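Local atomic coordinates of ComZ (PDB entry 6QVI), a protein that is a competence-associated pilin that probably sits at the pilus tip and serves as a receptor for DNA during natural transformation. Residues M331-D339 with L376-R385. Numbering follows the deposited sequence.
Sequences MQSGTLTLD and LEGIDAVLNR
Leu-336 turns its side chain to the buried face of a parallel strand pair, where its CD1 meets CD1 of Leu-376 at 3.4 Å, the two chains crossing at about a right angle. CG is anti to the backbone N (chi1 -162°) and the chain extended beyond it, carrying CD1 to Leu-376, while CB rests against Ile-379 CG2. Ile-379 CD1 lies 3.7 Å from Met-331 SD. Further along, Leu-338 and Leu-383 run side by side; Phe-357 and Tyr-359 pack on Leu-336 and Leu-338 respectively. On the other face Thr-337 and Val-382 point the same way, CB against CG2, and Thr-335 OG1 nears CB of Asp-380, whose OD2 accepts a hydrogen bond from Asn-412 N. Gly-334, Leu-336 and Leu-338 bond in turn to Asp-380 and Val-382 through four backbone hydrogen bonds. Beyond the strands, Asp-339 CG packs on Asn-384 CB, carboxylate and amide planes 30° apart. Asp-339 OD1 lies along CG and CD of Arg-385, 4.6 Å from NE, too long for a salt bridge; Arg-385 NH2 makes one with Glu-366. Cutting Asp-339 back to an alanine removes the carboxylate, which would probably uncover those methylenes and take a negative charge from near the guanidinium. Strand 380-383 also pairs in parallel with 409-415, consistent with successive coils of this pilin's beta-solenoid domain.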
ATOM      1  N   MET A 331      24.759  21.935   4.700  1.00 77.08           N
ATOM      2  CA  MET A 331      23.726  21.882   5.697  1.00 76.05           C
ATOM      3  C   MET A 331      24.045  22.617   6.919  1.00 75.70           C
ATOM      4  O   MET A 331      23.393  22.455   7.912  1.00 70.81           O
ATOM      5  CB  MET A 331      23.501  20.452   6.090  1.00 76.95           C
ATOM      6  CG  MET A 331      23.668  19.547   4.915  1.00 84.14           C
ATOM      7  SD  MET A 331      23.401  17.883   5.405  1.00 81.47           S
ATOM      8  CE  MET A 331      24.017  17.100   3.947  1.00 87.95           C
ATOM      9  N   GLN A 332      25.040  23.474   6.826  1.00 84.30           N
ATOM     10  CA  GLN A 332      25.511  24.295   7.922  1.00 82.17           C
ATOM     11  C   GLN A 332      24.436  24.971   8.709  1.00 76.08           C
ATOM     12  O   GLN A 332      24.466  24.994   9.898  1.00 75.56           O
ATOM     13  CB  GLN A 332      26.330  25.414   7.337  1.00 86.34           C
ATOM     14  CG  GLN A 332      27.809  25.175   7.226  1.00 92.33           C
ATOM     15  CD  GLN A 332      28.453  26.339   6.538  1.00108.76           C
ATOM     16  OE1 GLN A 332      27.818  27.348   6.274  1.00111.62           O
ATOM     17  NE2 GLN A 332      29.707  26.214   6.261  1.00117.38           N
ATOM     18  N   SER A 333      23.548  25.616   7.991  1.00 65.87           N
ATOM     19  CA  SER A 333      22.428  26.358   8.502  1.00 69.08           C
ATOM     20  C   SER A 333      21.330  25.614   9.179  1.00 85.74           C
ATOM     21  O   SER A 333      20.622  26.184   9.977  1.00 95.58           O
ATOM     22  CB  SER A 333      21.764  27.042   7.338  1.00 71.23           C
ATOM     23  OG  SER A 333      21.761  26.225   6.193  1.00 76.05           O
ATOM     24  N   GLY A 334      21.193  24.335   8.889  1.00 86.85           N
ATOM     25  CA  GLY A 334      20.075  23.559   9.395  1.00 77.94           C
ATOM     26  C   GLY A 334      19.009  23.377   8.352  1.00 73.50           C
ATOM     27  O   GLY A 334      17.962  22.758   8.627  1.00 67.56           O
ATOM     28  N   THR A 335      19.281  23.859   7.146  1.00 73.35           N
ATOM     29  CA  THR A 335      18.376  23.761   6.013  1.00 75.85           C
ATOM     30  C   THR A 335      19.249  23.472   4.810  1.00 74.39           C
ATOM     31  O   THR A 335      20.123  24.274   4.463  1.00 82.59           O
ATOM     32  CB  THR A 335      17.560  25.043   5.780  1.00 79.39           C
ATOM     33  OG1 THR A 335      16.576  25.196   6.813  1.00 87.18           O
ATOM     34  CG2 THR A 335      16.875  24.990   4.428  1.00 68.17           C
ATOM     35  N   LEU A 336      18.988  22.329   4.183  1.00 68.46           N
ATOM     36  CA  LEU A 336      19.683  21.895   2.990  1.00 63.08           C
ATOM     37  C   LEU A 336      18.842  22.381   1.823  1.00 72.87           C
ATOM     38  O   LEU A 336      17.748  21.874   1.585  1.00 75.49           O
ATOM     39  CB  LEU A 336      19.760  20.379   2.965  1.00 71.64           C
ATOM     40  CG  LEU A 336      20.732  19.579   2.113  1.00 82.72           C
ATOM     41  CD1 LEU A 336      20.415  18.146   2.406  1.00 85.70           C
ATOM     42  CD2 LEU A 336      20.584  19.847   0.677  1.00 81.17           C
ATOM     43  N   THR A 337      19.357  23.319   1.056  1.00 78.28           N
ATOM     44  CA  THR A 337      18.641  23.755  -0.109  1.00 80.04           C
ATOM     45  C   THR A 337      19.501  23.334  -1.244  1.00 84.48           C
ATOM     46  O   THR A 337      20.665  23.518  -1.224  1.00 91.06           O
ATOM     47  CB  THR A 337      18.326  25.251  -0.114  1.00 86.11           C
ATOM     48  OG1 THR A 337      18.870  25.873  -1.273  1.00 90.92           O
ATOM     49  CG2 THR A 337      18.855  25.904   1.100  1.00 93.83           C
ATOM     50  N   LEU A 338      18.919  22.765  -2.256  1.00 95.50           N
ATOM     51  CA  LEU A 338      19.730  22.284  -3.368  1.00 99.61           C
ATOM     52  C   LEU A 338      20.005  23.439  -4.324  1.00110.25           C
ATOM     53  O   LEU A 338      21.096  24.016  -4.264  1.00118.04           O
ATOM     54  CB  LEU A 338      19.031  21.133  -4.067  1.00 96.13           C
ATOM     55  CG  LEU A 338      18.957  19.887  -3.200  1.00 92.29           C
ATOM     56  CD1 LEU A 338      18.576  18.730  -4.041  1.00 97.51           C
ATOM     57  CD2 LEU A 338      20.285  19.616  -2.631  1.00 86.53           C
ATOM     58  N   ASP A 339      19.064  23.791  -5.194  1.00103.77           N
ATOM     59  CA  ASP A 339      19.182  25.003  -6.058  1.00106.27           C
ATOM     60  C   ASP A 339      20.381  24.925  -7.008  1.00111.98           C
ATOM     61  O   ASP A 339      20.594  23.890  -7.657  1.00120.47           O
ATOM     62  CB  ASP A 339      19.174  26.238  -5.164  1.00 97.96           C
ATOM     63  CG  ASP A 339      18.598  27.461  -5.864  1.00103.50           C
ATOM     64  OD1 ASP A 339      18.352  27.381  -7.089  1.00106.93           O
ATOM     65  OD2 ASP A 339      18.356  28.489  -5.189  1.00106.40           O
ATOM     66  N   LEU A 376      18.480  12.827   7.251  1.00 60.22           N
ATOM     67  CA  LEU A 376      18.992  14.022   7.879  1.00 54.96           C
ATOM     68  C   LEU A 376      18.132  14.398   9.029  1.00 53.86           C
ATOM     69  O   LEU A 376      17.022  14.727   8.838  1.00 57.94           O
ATOM     70  CB  LEU A 376      18.933  15.144   6.889  1.00 52.37           C
ATOM     71  CG  LEU A 376      19.285  14.649   5.520  1.00 54.64           C
ATOM     72  CD1 LEU A 376      19.216  15.758   4.515  1.00 54.31           C
ATOM     73  CD2 LEU A 376      20.661  14.062   5.546  1.00 56.46           C
ATOM     74  N   GLU A 377      18.642  14.371  10.235  1.00 50.82           N
ATOM     75  CA  GLU A 377      17.833  14.727  11.363  1.00 60.21           C
ATOM     76  C   GLU A 377      18.124  16.123  11.830  1.00 61.15           C
ATOM     77  O   GLU A 377      19.248  16.475  11.993  1.00 62.65           O
ATOM     78  CB  GLU A 377      18.085  13.772  12.510  1.00 67.86           C
ATOM     79  CG  GLU A 377      17.989  12.318  12.125  1.00 78.63           C
ATOM     80  CD  GLU A 377      18.176  11.370  13.285  1.00 85.29           C
ATOM     81  OE1 GLU A 377      17.516  11.502  14.322  1.00 87.16           O
ATOM     82  OE2 GLU A 377      18.995  10.469  13.153  1.00 88.07           O
ATOM     83  N   GLY A 378      17.090  16.911  12.052  1.00 53.32           N
ATOM     84  CA  GLY A 378      17.229  18.272  12.518  1.00 67.58           C
ATOM     85  C   GLY A 378      17.665  19.167  11.404  1.00 68.22           C
ATOM     86  O   GLY A 378      18.321  20.143  11.606  1.00 63.72           O
ATOM     87  N   ILE A 379      17.219  18.844  10.221  1.00 68.29           N
ATOM     88  CA  ILE A 379      17.617  19.537   9.006  1.00 61.58           C
ATOM     89  C   ILE A 379      16.368  19.628   8.150  1.00 60.77           C
ATOM     90  O   ILE A 379      15.584  18.680   8.113  1.00 62.43           O
ATOM     91  CB  ILE A 379      18.729  18.777   8.255  1.00 61.73           C
ATOM     92  CG1 ILE A 379      20.089  18.966   8.942  1.00 60.42           C
ATOM     93  CG2 ILE A 379      18.775  19.189   6.783  1.00 61.40           C
ATOM     94  CD1 ILE A 379      21.185  18.093   8.347  1.00 49.12           C
ATOM     95  N   ASP A 380      16.116  20.790   7.574  1.00 69.18           N
ATOM     96  CA  ASP A 380      15.080  20.878   6.569  1.00 64.64           C
ATOM     97  C   ASP A 380      15.709  20.710   5.190  1.00 62.64           C
ATOM     98  O   ASP A 380      16.919  20.852   5.006  1.00 68.08           O
ATOM     99  CB  ASP A 380      14.324  22.198   6.697  1.00 70.22           C
ATOM    100  CG  ASP A 380      13.393  22.212   7.921  1.00 82.48           C
ATOM    101  OD1 ASP A 380      12.838  23.273   8.310  1.00 86.79           O
ATOM    102  OD2 ASP A 380      13.211  21.113   8.498  1.00 91.05           O
ATOM    103  N   ALA A 381      14.881  20.376   4.216  1.00 57.37           N
ATOM    104  CA  ALA A 381      15.369  20.252   2.858  1.00 59.97           C
ATOM    105  C   ALA A 381      14.444  21.021   1.943  1.00 65.07           C
ATOM    106  O   ALA A 381      13.223  20.937   2.096  1.00 65.99           O
ATOM    107  CB  ALA A 381      15.459  18.772   2.432  1.00 57.91           C
ATOM    108  N   VAL A 382      15.017  21.767   1.001  1.00 72.19           N
ATOM    109  CA  VAL A 382      14.232  22.382  -0.060  1.00 78.53           C
ATOM    110  C   VAL A 382      14.975  22.056  -1.352  1.00 76.96           C
ATOM    111  O   VAL A 382      16.215  22.125  -1.394  1.00 66.25           O
ATOM    112  CB  VAL A 382      14.075  23.923   0.118  1.00 73.03           C
ATOM    113  CG1 VAL A 382      13.731  24.300   1.597  1.00 62.16           C
ATOM    114  CG2 VAL A 382      15.183  24.715  -0.535  1.00 81.59           C
ATOM    115  N   LEU A 383      14.243  21.548  -2.349  1.00 78.34           N
ATOM    116  CA  LEU A 383      14.738  21.392  -3.710  1.00 81.03           C
ATOM    117  C   LEU A 383      14.078  22.498  -4.493  1.00 86.07           C
ATOM    118  O   LEU A 383      12.852  22.499  -4.662  1.00 87.59           O
ATOM    119  CB  LEU A 383      14.411  20.032  -4.324  1.00 84.98           C
ATOM    120  CG  LEU A 383      14.988  18.771  -3.744  1.00 83.37           C
ATOM    121  CD1 LEU A 383      14.186  18.419  -2.566  1.00 81.78           C
ATOM    122  CD2 LEU A 383      14.829  17.713  -4.805  1.00 89.22           C
ATOM    123  N   ASN A 384      14.883  23.446  -4.943  1.00 93.99           N
ATOM    124  CA  ASN A 384      14.343  24.687  -5.446  1.00 93.09           C
ATOM    125  C   ASN A 384      14.293  24.756  -6.959  1.00 96.64           C
ATOM    126  O   ASN A 384      13.848  25.774  -7.490  1.00101.55           O
ATOM    127  CB  ASN A 384      15.159  25.848  -4.900  1.00 93.74           C
ATOM    128  CG  ASN A 384      14.338  27.085  -4.710  1.00106.99           C
ATOM    129  OD1 ASN A 384      14.571  27.870  -3.794  1.00111.55           O
ATOM    130  ND2 ASN A 384      13.370  27.285  -5.598  1.00114.85           N
ATOM    131  N   ARG A 385      14.653  23.695  -7.668  1.00 97.11           N
ATOM    132  CA  ARG A 385      14.604  23.748  -9.122  1.00101.83           C
ATOM    133  C   ARG A 385      14.226  22.371  -9.643  1.00 94.62           C
ATOM    134  O   ARG A 385      14.437  21.367  -8.955  1.00 93.00           O
ATOM    135  CB  ARG A 385      15.945  24.211  -9.718  1.00107.26           C
ATOM    136  CG  ARG A 385      16.424  25.551  -9.160  1.00118.25           C
ATOM    137  CD  ARG A 385      16.988  26.483 -10.221  1.00126.07           C
ATOM    138  NE  ARG A 385      17.625  25.750 -11.298  1.00126.12           N
ATOM    139  CZ  ARG A 385      17.758  26.232 -12.524  1.00132.28           C
ATOM    140  NH1 ARG A 385      17.287  27.441 -12.809  1.00138.04           N
ATOM    141  NH2 ARG A 385      18.342  25.506 -13.466  1.00137.16           N
TER